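Local coordinates for protein exopolyphosphatase (Cytophaga hutchinsonii, PDB 3MDQ) that probably hydrolyses inorganic polyphosphate from the chain ends, releasing orthophosphate, and has an actin-like ATPase fold, at residues G81-R86 and S158-G163; V143-G148 and V193-A198; H171-D174 and D179-V182; N186-V191 and I280-K285; K197-W202 and L284-T289. One frame throughout, in Å; residues are numbered along the deposited sequence.

Interaction 1: residues G81-R86 and S158-G163; sequences GTSAVR and SFEIGG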
# COMPACT_ATOMS: atom_id res chain seq x y z
N GLY A 81 4.16 -6.66 -10.37
CA GLY A 81 5.33 -5.92 -9.89
C GLY A 81 5.02 -4.43 -10.00
O GLY A 81 4.59 -3.96 -11.05
N THR A 82 5.29 -3.68 -8.93
CA THR A 82 4.93 -2.25 -8.87
C THR A 82 6.19 -1.38 -8.69
O THR A 82 7.16 -1.58 -9.43
CB THR A 82 3.88 -2.01 -7.82
OG1 THR A 82 4.30 -2.55 -6.54
CG2 THR A 82 2.52 -2.64 -8.30
N SER A 83 6.19 -0.37 -7.81
CA SER A 83 7.23 0.68 -7.83
C SER A 83 8.69 0.15 -7.88
O SER A 83 9.48 0.58 -8.72
CB SER A 83 7.08 1.56 -6.60
OG SER A 83 8.05 2.58 -6.61
N ALA A 84 9.09 -0.68 -6.94
CA ALA A 84 10.49 -1.11 -6.90
C ALA A 84 10.85 -1.93 -8.15
O ALA A 84 11.95 -1.86 -8.66
CB ALA A 84 10.81 -1.90 -5.65
N VAL A 85 9.90 -2.70 -8.65
CA VAL A 85 10.15 -3.53 -9.84
C VAL A 85 10.22 -2.65 -11.08
O VAL A 85 11.22 -2.65 -11.84
CB VAL A 85 9.08 -4.60 -10.00
CG1 VAL A 85 9.27 -5.39 -11.31
CG2 VAL A 85 9.06 -5.58 -8.80
N ARG A 86 9.24 -1.79 -11.31
CA ARG A 86 9.27 -0.97 -12.52
C ARG A 86 10.42 0.06 -12.54
O ARG A 86 10.88 0.43 -13.63
CB ARG A 86 7.91 -0.31 -12.78
CG ARG A 86 7.52 0.75 -11.85
CD ARG A 86 6.09 1.28 -12.15
NE ARG A 86 5.67 2.11 -11.04
CZ ARG A 86 4.68 1.86 -10.19
NH1 ARG A 86 3.87 0.84 -10.36
NH2 ARG A 86 4.48 2.67 -9.16
N SER A 158 -0.00 8.41 -9.56
CA SER A 158 0.99 7.77 -8.71
C SER A 158 2.20 8.69 -8.62
O SER A 158 2.63 9.28 -9.60
CB SER A 158 1.40 6.45 -9.35
OG SER A 158 2.41 5.79 -8.62
N PHE A 159 2.78 8.75 -7.43
CA PHE A 159 3.98 9.54 -7.17
C PHE A 159 5.04 8.63 -6.52
O PHE A 159 4.77 7.88 -5.60
CB PHE A 159 3.65 10.68 -6.20
CG PHE A 159 2.63 11.66 -6.73
CD1 PHE A 159 1.27 11.41 -6.57
CD2 PHE A 159 3.02 12.82 -7.37
CE1 PHE A 159 0.33 12.31 -7.04
CE2 PHE A 159 2.09 13.71 -7.83
CZ PHE A 159 0.74 13.45 -7.67
N GLU A 160 6.29 8.77 -6.97
CA GLU A 160 7.41 7.94 -6.44
C GLU A 160 7.97 8.59 -5.16
O GLU A 160 9.10 9.12 -5.11
CB GLU A 160 8.46 7.70 -7.55
CG GLU A 160 7.91 6.80 -8.70
CD GLU A 160 7.51 5.32 -8.29
OE1 GLU A 160 8.08 4.76 -7.33
OE2 GLU A 160 6.66 4.70 -8.97
N ILE A 161 7.13 8.55 -4.14
CA ILE A 161 7.41 9.16 -2.82
C ILE A 161 7.07 8.19 -1.69
O ILE A 161 6.76 8.57 -0.56
CB ILE A 161 6.62 10.51 -2.66
CG1 ILE A 161 5.13 10.27 -2.67
CG2 ILE A 161 7.09 11.52 -3.74
CD1 ILE A 161 4.28 11.57 -2.40
N GLY A 162 7.14 6.88 -1.97
CA GLY A 162 6.95 5.88 -0.96
C GLY A 162 7.99 6.00 0.16
O GLY A 162 9.02 6.62 0.01
N GLY A 163 7.68 5.42 1.31
CA GLY A 163 8.46 5.70 2.52
C GLY A 163 9.90 5.29 2.46
O GLY A 163 10.72 5.95 3.06
O HOH W 1 6.99 4.58 -11.88
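A salt bridge between R86 and E160 spans the cleft of the actin-like fold. R86 lies on helix 83-87, beside the five-stranded sheet. E160 follows strand 153-159, at the border of the six-stranded sheet, and is the centre of an inverse gamma turn. R86 NH2 donates to E160 OE2 at 3.0 Å, with an N-H...O angle of 164°. OE2 lies at the edge of the guanidinium, almost in its plane, while the two flat groups stand 73° apart. A weak bond from R86 NE reaches the same OE2 at 3.5 Å. A water adds a bridge, accepting from R86 NE and donating to E160 OE2. The R86 chain starts between its backbone N and carbonyl carbon (chi1 70°) and then extends, which lays one guanidinium face over S83 N. S83 OG also approaches the E160 carboxylate, but its modelled spacing is doubtful. R86 NH1 turns elsewhere, to I109 O and E114. A methionine in place of R86 would probably leave the E160 and E114 carboxylates without this shared cation. E160 OE1 has R165 as a second basic partner, and T82 OG1 makes a weak bond to a sulfate in the cleft. With an arginine at each of its oxygens, E160 ties the two sides of the cleft electrostatically.

Interaction 2: residues V143-G148 and V193-A198; sequences VEFIIG and VPLEKA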
# COMPACT_ATOMS: atom_id res chain seq x y z
N VAL A 143 3.26 6.21 -3.78
CA VAL A 143 1.99 6.56 -3.19
C VAL A 143 1.01 6.88 -4.33
O VAL A 143 1.30 7.69 -5.22
CB VAL A 143 2.11 7.77 -2.26
CG1 VAL A 143 0.74 8.14 -1.64
CG2 VAL A 143 3.20 7.51 -1.13
N GLU A 144 -0.12 6.19 -4.32
CA GLU A 144 -1.17 6.40 -5.32
C GLU A 144 -2.32 7.19 -4.69
O GLU A 144 -2.72 6.90 -3.56
CB GLU A 144 -1.72 5.09 -5.87
CG GLU A 144 -0.81 4.35 -6.84
CD GLU A 144 0.42 3.81 -6.20
OE1 GLU A 144 0.30 2.99 -5.28
OE2 GLU A 144 1.54 4.20 -6.63
N PHE A 145 -2.83 8.14 -5.44
CA PHE A 145 -3.98 8.92 -5.07
C PHE A 145 -5.04 8.77 -6.13
O PHE A 145 -4.73 8.82 -7.34
CB PHE A 145 -3.63 10.38 -4.96
CG PHE A 145 -2.68 10.73 -3.84
CD1 PHE A 145 -3.14 10.92 -2.57
CD2 PHE A 145 -1.33 10.88 -4.10
CE1 PHE A 145 -2.26 11.23 -1.55
CE2 PHE A 145 -0.47 11.22 -3.09
CZ PHE A 145 -0.92 11.41 -1.83
N ILE A 146 -6.28 8.53 -5.70
CA ILE A 146 -7.40 8.38 -6.61
C ILE A 146 -8.60 9.19 -6.11
O ILE A 146 -8.94 9.10 -4.90
CB ILE A 146 -7.86 6.91 -6.76
CG1 ILE A 146 -6.68 5.95 -7.02
CG2 ILE A 146 -8.94 6.78 -7.86
CD1 ILE A 146 -6.17 5.28 -5.79
N ILE A 147 -9.24 9.97 -6.98
CA ILE A 147 -10.47 10.67 -6.64
C ILE A 147 -11.60 10.00 -7.38
O ILE A 147 -11.52 9.86 -8.58
CB ILE A 147 -10.41 12.15 -6.95
CG1 ILE A 147 -9.33 12.84 -6.11
CG2 ILE A 147 -11.79 12.83 -6.74
CD1 ILE A 147 -9.05 14.30 -6.46
N GLY A 148 -12.62 9.54 -6.65
CA GLY A 148 -13.74 8.86 -7.28
C GLY A 148 -14.85 8.55 -6.33
O GLY A 148 -14.93 9.10 -5.22
N VAL A 193 1.80 19.11 -6.36
CA VAL A 193 1.02 20.10 -7.09
C VAL A 193 -0.12 19.51 -7.92
O VAL A 193 -1.21 20.01 -7.87
CB VAL A 193 1.93 21.05 -7.94
CG1 VAL A 193 1.07 22.00 -8.78
CG2 VAL A 193 2.77 21.90 -6.98
N PRO A 194 0.12 18.39 -8.62
CA PRO A 194 -0.98 17.83 -9.43
C PRO A 194 -2.12 17.34 -8.53
O PRO A 194 -3.28 17.38 -8.92
CB PRO A 194 -0.31 16.70 -10.18
CG PRO A 194 1.14 17.10 -10.24
CD PRO A 194 1.41 17.76 -8.94
N LEU A 195 -1.79 16.88 -7.32
CA LEU A 195 -2.81 16.48 -6.38
C LEU A 195 -3.63 17.68 -5.89
O LEU A 195 -4.86 17.63 -5.84
CB LEU A 195 -2.22 15.70 -5.21
CG LEU A 195 -3.20 15.38 -4.10
CD1 LEU A 195 -4.27 14.35 -4.54
CD2 LEU A 195 -2.44 14.81 -2.90
N GLU A 196 -2.95 18.78 -5.58
CA GLU A 196 -3.65 19.96 -5.15
C GLU A 196 -4.64 20.43 -6.22
O GLU A 196 -5.79 20.82 -5.92
CB GLU A 196 -2.67 21.11 -4.90
CG GLU A 196 -1.84 21.04 -3.72
CD GLU A 196 -1.09 22.39 -3.63
OE1 GLU A 196 -0.04 22.54 -4.27
OE2 GLU A 196 -1.65 23.33 -3.03
N LYS A 197 -4.19 20.41 -7.47
CA LYS A 197 -5.02 20.85 -8.58
C LYS A 197 -6.24 19.96 -8.72
O LYS A 197 -7.35 20.45 -8.90
CB LYS A 197 -4.19 20.90 -9.87
CG LYS A 197 -3.23 22.07 -9.88
CD LYS A 197 -2.44 22.11 -11.18
CE LYS A 197 -1.48 23.29 -11.22
NZ LYS A 197 -0.43 23.04 -12.24
N ALA A 198 -6.04 18.64 -8.63
CA ALA A 198 -7.16 17.70 -8.71
C ALA A 198 -8.17 17.84 -7.59
O ALA A 198 -9.37 17.72 -7.80
CB ALA A 198 -6.64 16.27 -8.80
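The F145 ring takes L195 CD2 on one face. CD2 sits over the ring centre, 3.8 Å from the F145 centroid and 10° off the normal, which makes a clear CH-pi contact. This is helix-on-sheet packing in the six-stranded half of the actin-like fold: helix 193-202 lies against strand 143-148. F145 and I147, two apart on the strand, point at the helix. L195 and A198, one turn apart, answer them. The L195 chain leaves with CG opposite the backbone N (chi1 173°), which carries both of its methyls to the ring. CD1 rests near F145 CB and CG, at 4.0 Å from CG, while CD2 covers the middle. The two side chains cross at about a right angle. W155 of strand 153-159 and L134 of strand 133-138 touch both F145 and L195, so both neighbouring strands contribute to the same apolar layer. There is no hydrogen bond between the two segments, and the four touching residues are buried. Further along, I147 stretches out its longer branch: its terminal CD1 lies 3.9 Å from A198 CB and 3.7 Å from A198 O.

Interaction 3: residues H171-D174 and D179-V182; sequences HVHD and DDRV. With SO4 (sulfate ion), chain G.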
# COMPACT_ATOMS: atom_id res chain seq x y z
N HIS A 171 17.70 12.70 5.17
CA HIS A 171 18.12 12.28 6.52
C HIS A 171 17.10 12.80 7.53
O HIS A 171 17.13 13.98 7.95
CB HIS A 171 19.49 12.80 6.86
CG HIS A 171 19.95 12.41 8.23
ND1 HIS A 171 21.01 13.03 8.87
CD2 HIS A 171 19.48 11.48 9.10
CE1 HIS A 171 21.18 12.48 10.06
NE2 HIS A 171 20.26 11.54 10.23
N VAL A 172 16.18 11.91 7.93
CA VAL A 172 15.21 12.23 8.97
C VAL A 172 15.82 11.74 10.27
O VAL A 172 16.29 10.61 10.36
CB VAL A 172 13.90 11.49 8.72
CG1 VAL A 172 12.90 11.88 9.80
CG2 VAL A 172 13.38 11.81 7.27
N HIS A 173 15.83 12.61 11.27
CA HIS A 173 16.45 12.27 12.55
C HIS A 173 15.55 11.38 13.40
O HIS A 173 14.35 11.25 13.17
CB HIS A 173 16.84 13.54 13.30
CG HIS A 173 17.89 14.32 12.59
ND1 HIS A 173 17.60 15.21 11.57
CD2 HIS A 173 19.24 14.32 12.72
CE1 HIS A 173 18.73 15.72 11.11
NE2 HIS A 173 19.74 15.23 11.81
N ASP A 174 16.17 10.73 14.39
CA ASP A 174 15.54 9.73 15.24
C ASP A 174 15.70 10.16 16.69
O ASP A 174 16.76 9.91 17.32
CB ASP A 174 16.28 8.42 15.02
CG ASP A 174 15.72 7.28 15.82
OD1 ASP A 174 14.50 7.24 16.03
OD2 ASP A 174 16.50 6.38 16.18
N ASP A 179 13.19 20.90 12.14
CA ASP A 179 13.74 21.11 10.81
C ASP A 179 13.42 19.96 9.82
O ASP A 179 13.24 20.19 8.61
CB ASP A 179 15.22 21.39 10.85
CG ASP A 179 15.77 21.80 9.50
OD1 ASP A 179 15.46 22.93 9.05
OD2 ASP A 179 16.48 20.99 8.89
N ASP A 180 13.33 18.72 10.32
CA ASP A 180 12.90 17.58 9.48
C ASP A 180 11.45 17.78 8.99
O ASP A 180 11.14 17.41 7.85
CB ASP A 180 12.94 16.25 10.23
CG ASP A 180 14.31 15.87 10.76
OD1 ASP A 180 15.35 16.34 10.24
OD2 ASP A 180 14.33 15.05 11.72
N ARG A 181 10.57 18.30 9.85
CA ARG A 181 9.18 18.56 9.46
C ARG A 181 9.13 19.63 8.36
O ARG A 181 8.35 19.51 7.40
CB ARG A 181 8.30 18.97 10.66
CG ARG A 181 8.18 17.89 11.73
CD ARG A 181 7.22 18.28 12.87
NE ARG A 181 7.69 17.70 14.12
CZ ARG A 181 8.20 18.40 15.13
NH1 ARG A 181 8.26 19.72 15.06
NH2 ARG A 181 8.63 17.77 16.22
N VAL A 182 9.96 20.66 8.49
CA VAL A 182 10.06 21.67 7.44
C VAL A 182 10.51 21.01 6.12
O VAL A 182 9.95 21.23 5.03
CB VAL A 182 11.01 22.82 7.82
CG1 VAL A 182 11.23 23.79 6.60
CG2 VAL A 182 10.48 23.59 9.07
S SO4 G . 20.03 10.62 13.83
O1 SO4 G . 21.09 11.59 13.53
O2 SO4 G . 19.57 10.17 12.50
O3 SO4 G . 19.03 11.21 14.67
O4 SO4 G . 20.58 9.47 14.55
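H173 and D180 both place CG opposite the carbonyl carbon and beside the backbone N (chi1 -65° and -59°), which brings the imidazole and the carboxylate edge to edge. Their planes are only 3° apart. H173 ND1 donates to D180 OD1 at 2.8 Å, meeting the syn lone pair and staying in the plane of its own ring. A weak second bond joins H173 ND1 to D180 OD2 at 3.3 Å. The backbone takes part too: H173 N reaches D180 OD2 at 2.9 Å from above the carboxylate plane. R177 N, just ahead of the helix, also donates to OD2, so two backbone N-H groups hold that oxygen. V172 CG1 adds a looser contact, 4.0 Å from D180 OD2. This is a His-carboxylate pair that folds the loop 171-174 onto the first turn of helix 178-191, near the surface. On the loop's other side sits a sulfate, probably from the crystallisation liquor. H171 NE2 donates to its O2 at 2.7 Å, and D174 N to its O3 at 2.9 Å. The H171 and H173 rings lie near each other, with H171 NE2 above the rim of the H173 ring. An alanine in place of D180 would probably leave H173 ND1 and two backbone N-H groups without their acceptor, and the H173 ring would be free to turn. The carboxylate fixes the ring's rotation and is likely to make H173 more basic, while the sulfate, where bound, would probably favour a protonated H171.

Interaction 4: residues N186-V191 and I280-K285; sequences NYFDEV and IEHVLK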
# COMPACT_ATOMS: atom_id res chain seq x y z
N ASN A 186 8.05 20.82 2.89
CA ASN A 186 8.53 21.55 1.72
C ASN A 186 8.62 20.65 0.51
O ASN A 186 8.24 21.01 -0.60
CB ASN A 186 9.89 22.16 2.02
CG ASN A 186 10.44 22.96 0.84
OD1 ASN A 186 9.90 24.00 0.49
ND2 ASN A 186 11.56 22.50 0.28
N TYR A 187 9.16 19.46 0.69
CA TYR A 187 9.22 18.49 -0.41
C TYR A 187 7.84 18.12 -0.89
O TYR A 187 7.57 18.09 -2.10
CB TYR A 187 9.97 17.25 0.00
CG TYR A 187 10.07 16.19 -1.06
CD1 TYR A 187 10.74 16.42 -2.24
CD2 TYR A 187 9.51 14.94 -0.89
CE1 TYR A 187 10.88 15.45 -3.21
CE2 TYR A 187 9.65 13.97 -1.86
CZ TYR A 187 10.32 14.22 -3.00
OH TYR A 187 10.46 13.26 -3.98
N PHE A 188 6.94 17.84 0.04
CA PHE A 188 5.56 17.51 -0.38
C PHE A 188 4.87 18.66 -1.14
O PHE A 188 4.16 18.40 -2.14
CB PHE A 188 4.69 17.07 0.81
CG PHE A 188 5.18 15.81 1.53
CD1 PHE A 188 5.82 14.77 0.85
CD2 PHE A 188 4.96 15.68 2.90
CE1 PHE A 188 6.24 13.65 1.54
CE2 PHE A 188 5.36 14.54 3.58
CZ PHE A 188 6.00 13.55 2.91
N ASP A 189 5.11 19.90 -0.72
CA ASP A 189 4.63 21.07 -1.44
C ASP A 189 5.07 21.04 -2.90
O ASP A 189 4.31 21.40 -3.79
CB ASP A 189 5.17 22.36 -0.84
CG ASP A 189 4.48 22.79 0.44
OD1 ASP A 189 3.40 22.28 0.79
OD2 ASP A 189 5.04 23.68 1.12
N GLU A 190 6.32 20.65 -3.16
CA GLU A 190 6.86 20.63 -4.52
C GLU A 190 6.28 19.47 -5.35
O GLU A 190 5.96 19.64 -6.53
CB GLU A 190 8.39 20.56 -4.47
CG GLU A 190 9.06 21.82 -3.91
CD GLU A 190 8.71 23.08 -4.67
OE1 GLU A 190 8.76 23.03 -5.91
OE2 GLU A 190 8.28 24.06 -4.04
N VAL A 191 6.15 18.29 -4.74
CA VAL A 191 5.78 17.04 -5.44
C VAL A 191 4.29 17.00 -5.78
O VAL A 191 3.88 16.57 -6.88
CB VAL A 191 6.13 15.77 -4.59
CG1 VAL A 191 5.60 14.49 -5.26
CG2 VAL A 191 7.62 15.64 -4.37
N ILE A 280 0.38 11.92 5.40
CA ILE A 280 -1.06 11.87 5.66
C ILE A 280 -1.55 13.22 6.23
O ILE A 280 -2.58 13.75 5.76
CB ILE A 280 -1.45 10.72 6.63
CG1 ILE A 280 -1.07 9.36 6.04
CG2 ILE A 280 -2.98 10.74 6.89
CD1 ILE A 280 -1.13 8.18 7.09
N GLU A 281 -0.81 13.76 7.19
CA GLU A 281 -1.15 15.06 7.75
C GLU A 281 -1.19 16.09 6.62
O GLU A 281 -2.15 16.86 6.51
CB GLU A 281 -0.18 15.44 8.88
CG GLU A 281 -0.37 16.83 9.43
CD GLU A 281 -1.54 16.99 10.35
OE1 GLU A 281 -2.29 16.04 10.58
OE2 GLU A 281 -1.71 18.13 10.85
N HIS A 282 -0.16 16.09 5.77
CA HIS A 282 -0.09 17.04 4.67
C HIS A 282 -1.34 16.97 3.81
O HIS A 282 -1.94 18.00 3.47
CB HIS A 282 1.14 16.73 3.83
CG HIS A 282 1.47 17.80 2.85
ND1 HIS A 282 2.39 18.78 3.12
CD2 HIS A 282 1.02 18.04 1.59
CE1 HIS A 282 2.47 19.61 2.09
NE2 HIS A 282 1.64 19.19 1.16
N VAL A 283 -1.74 15.75 3.47
CA VAL A 283 -2.95 15.55 2.63
C VAL A 283 -4.24 15.96 3.35
O VAL A 283 -5.11 16.60 2.77
CB VAL A 283 -3.02 14.09 2.12
CG1 VAL A 283 -4.35 13.84 1.33
CG2 VAL A 283 -1.80 13.79 1.24
N LEU A 284 -4.33 15.65 4.64
CA LEU A 284 -5.46 16.09 5.46
C LEU A 284 -5.70 17.57 5.45
O LEU A 284 -6.87 18.01 5.44
CB LEU A 284 -5.29 15.68 6.92
CG LEU A 284 -5.81 14.34 7.28
CD1 LEU A 284 -5.42 14.08 8.74
CD2 LEU A 284 -7.37 14.28 7.11
N LYS A 285 -4.63 18.36 5.41
CA LYS A 285 -4.75 19.80 5.35
C LYS A 285 -5.31 20.27 4.01
O LYS A 285 -5.90 21.34 3.94
CB LYS A 285 -3.40 20.46 5.65
CG LYS A 285 -2.96 20.27 7.10
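F188 of helix 178-191 and H282 of helix 267-286 face each other with their CA atoms 7.6 Å apart, and both CB atoms point across the gap. The contact joins two helices packed beside the six-stranded sheet. H282 reaches out with CG opposite its backbone N (chi1 -168°), which sets its ring flat against the base of F188. F188 CB lies over the middle of that face, 3.6 Å from the H282 centroid and 7° off the normal, a close CH-pi contact. The F188 ring itself leads away and offers only an edge: its CD2 is 4.0 Å from H282 ND1. The pair is T-shaped, with the planes at 70° and the centroids 5.5 Å apart. L166 of helix 163-169 also touches F188. D189, one residue on, meets the edge of the imidazole. Its OD1 lies near the ring plane, 3.1 Å from H282 CE1 and farther from NE2, so no hydrogen bond forms here. The hydrogen bond of H282 goes to H185 instead, one turn earlier on helix 178-191, between the two ND1 atoms. One of those nitrogens must carry the hydrogen and the other accept it, so the two imidazoles are unlikely to be charged together. The CE1 edge of H282 is its polarised C-H side. A carboxylate there would suit it, and would probably stabilise a protonated H282 should one form.

Interaction 5: residues K197-W202 and L284-T289; sequences KAINTW and LKLVST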
# COMPACT_ATOMS: atom_id res chain seq x y z
N LYS A 197 -4.19 20.41 -7.47
CA LYS A 197 -5.02 20.85 -8.58
C LYS A 197 -6.24 19.96 -8.72
O LYS A 197 -7.35 20.45 -8.90
CB LYS A 197 -4.19 20.90 -9.87
CG LYS A 197 -3.23 22.07 -9.88
CD LYS A 197 -2.44 22.11 -11.18
CE LYS A 197 -1.48 23.29 -11.22
NZ LYS A 197 -0.43 23.04 -12.24
N ALA A 198 -6.04 18.64 -8.63
CA ALA A 198 -7.16 17.70 -8.71
C ALA A 198 -8.17 17.84 -7.59
O ALA A 198 -9.37 17.72 -7.80
CB ALA A 198 -6.64 16.27 -8.80
N ILE A 199 -7.67 18.06 -6.38
CA ILE A 199 -8.55 18.30 -5.25
C ILE A 199 -9.38 19.56 -5.47
O ILE A 199 -10.60 19.59 -5.24
CB ILE A 199 -7.75 18.39 -3.92
CG1 ILE A 199 -7.22 17.01 -3.55
CG2 ILE A 199 -8.61 18.96 -2.76
CD1 ILE A 199 -6.20 16.99 -2.36
N ASN A 200 -8.75 20.59 -6.02
CA ASN A 200 -9.50 21.84 -6.29
C ASN A 200 -10.55 21.66 -7.36
O ASN A 200 -11.63 22.24 -7.29
CB ASN A 200 -8.51 22.93 -6.71
CG ASN A 200 -7.66 23.42 -5.54
OD1 ASN A 200 -7.95 23.15 -4.38
ND2 ASN A 200 -6.58 24.15 -5.86
N THR A 201 -10.24 20.85 -8.36
CA THR A 201 -11.15 20.55 -9.46
C THR A 201 -12.35 19.71 -9.02
O THR A 201 -13.51 20.06 -9.29
CB THR A 201 -10.42 19.85 -10.60
OG1 THR A 201 -9.44 20.76 -11.10
CG2 THR A 201 -11.36 19.48 -11.75
N TRP A 202 -12.08 18.60 -8.32
CA TRP A 202 -13.15 17.64 -8.00
C TRP A 202 -13.77 17.77 -6.61
O TRP A 202 -14.87 17.18 -6.38
CB TRP A 202 -12.64 16.22 -8.24
CG TRP A 202 -12.24 15.98 -9.65
CD1 TRP A 202 -10.98 15.89 -10.15
CD2 TRP A 202 -13.12 15.86 -10.77
NE1 TRP A 202 -11.01 15.70 -11.51
CE2 TRP A 202 -12.32 15.68 -11.91
CE3 TRP A 202 -14.52 15.89 -10.91
CZ2 TRP A 202 -12.86 15.51 -13.18
CZ3 TRP A 202 -15.05 15.71 -12.18
CH2 TRP A 202 -14.22 15.52 -13.30
N LEU A 284 -4.33 15.65 4.64
CA LEU A 284 -5.46 16.09 5.46
C LEU A 284 -5.70 17.57 5.45
O LEU A 284 -6.87 18.01 5.44
CB LEU A 284 -5.29 15.68 6.92
CG LEU A 284 -5.81 14.34 7.28
CD1 LEU A 284 -5.42 14.08 8.74
CD2 LEU A 284 -7.37 14.28 7.11
N LYS A 285 -4.63 18.36 5.41
CA LYS A 285 -4.75 19.80 5.35
C LYS A 285 -5.31 20.27 4.01
O LYS A 285 -5.90 21.34 3.94
CB LYS A 285 -3.40 20.46 5.65
CG LYS A 285 -2.96 20.27 7.10
N LEU A 286 -5.17 19.45 2.96
CA LEU A 286 -5.74 19.75 1.61
C LEU A 286 -7.19 19.35 1.41
O LEU A 286 -7.88 19.92 0.56
CB LEU A 286 -4.90 19.05 0.52
CG LEU A 286 -3.41 19.35 0.44
CD1 LEU A 286 -2.72 18.54 -0.63
CD2 LEU A 286 -3.17 20.87 0.26
N VAL A 287 -7.69 18.42 2.23
CA VAL A 287 -9.06 17.91 2.15
C VAL A 287 -9.86 18.40 3.34
O VAL A 287 -9.29 18.62 4.40
CB VAL A 287 -9.05 16.37 2.18
CG1 VAL A 287 -10.48 15.76 2.01
CG2 VAL A 287 -8.07 15.86 1.12
N SER A 288 -11.17 18.56 3.19
CA SER A 288 -12.01 18.89 4.33
C SER A 288 -12.86 17.67 4.64
O SER A 288 -14.07 17.72 4.52
CB SER A 288 -12.89 20.12 4.05
N THR A 289 -12.17 16.56 4.96
CA THR A 289 -12.79 15.28 5.36
C THR A 289 -13.25 15.36 6.82
O THR A 289 -12.69 16.15 7.59
CB THR A 289 -11.75 14.14 5.18
OG1 THR A 289 -12.39 12.86 5.32
CG2 THR A 289 -10.62 14.28 6.19
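I199 meets L286 and V287 in a small apolar contact that is close on its inner side and loose toward solvent. I199 lies on helix 193-202. L286 and V287 lie toward the end of helix 267-286 and in the loop that leads to strand 291-295. The close part belongs to the two branches of I199. CG1 stands beside the backbone N (chi1 -71°) and the chain runs on extended (chi2 170°), which sends CD1 across to the other segment. CD1 touches L286 CB at 3.8 Å. The shorter branch, CG2, rests on the backbone instead, 3.5 Å from L286 O. V287 adds a weaker touch, with CG2 4.1 Å from I199 CD1. V287 was built in two conformers, so this detail is less certain. I199 crosses both partners at about a right angle. Beneath them L134 of strand 133-138 touches I199 and V287, which places this side on the six-stranded sheet. The outer side is L286's own tip: its CD1 is a looser 4.2 Å from I199 CD1, and the residue is partly exposed. No hydrogen bond links the two segments. The contact therefore rests on dispersion and on keeping I199 and V287 from water, and it has little directional hold.

In the fold
Interaction 1 stands at the cleft: the side chain of S83 is about 4 Å from a bound sulfate, probably from the crystallisation liquor, consistent with a phosphate-binding site. Interaction 2 adjoins it on the same sheet, with S158 OG 2.7 Å from E144 OE2 and F159 CD1 3.6 Å from F145 CD2. I161 and F159 also pack on V191, joining interaction 1 to interaction 4. Interactions 2 and 5 share helix 193-202, centres 8 Å apart. Interactions 4 and 5 share helix 267-286, and V283 CG2 reaches F145 CE1 at 3.8 Å between 4 and 2. Interaction 3, beside a second sulfate and centred about 22 Å from the centre of interaction 1, uses the first turn of helix 178-191; interaction 4 uses its later part.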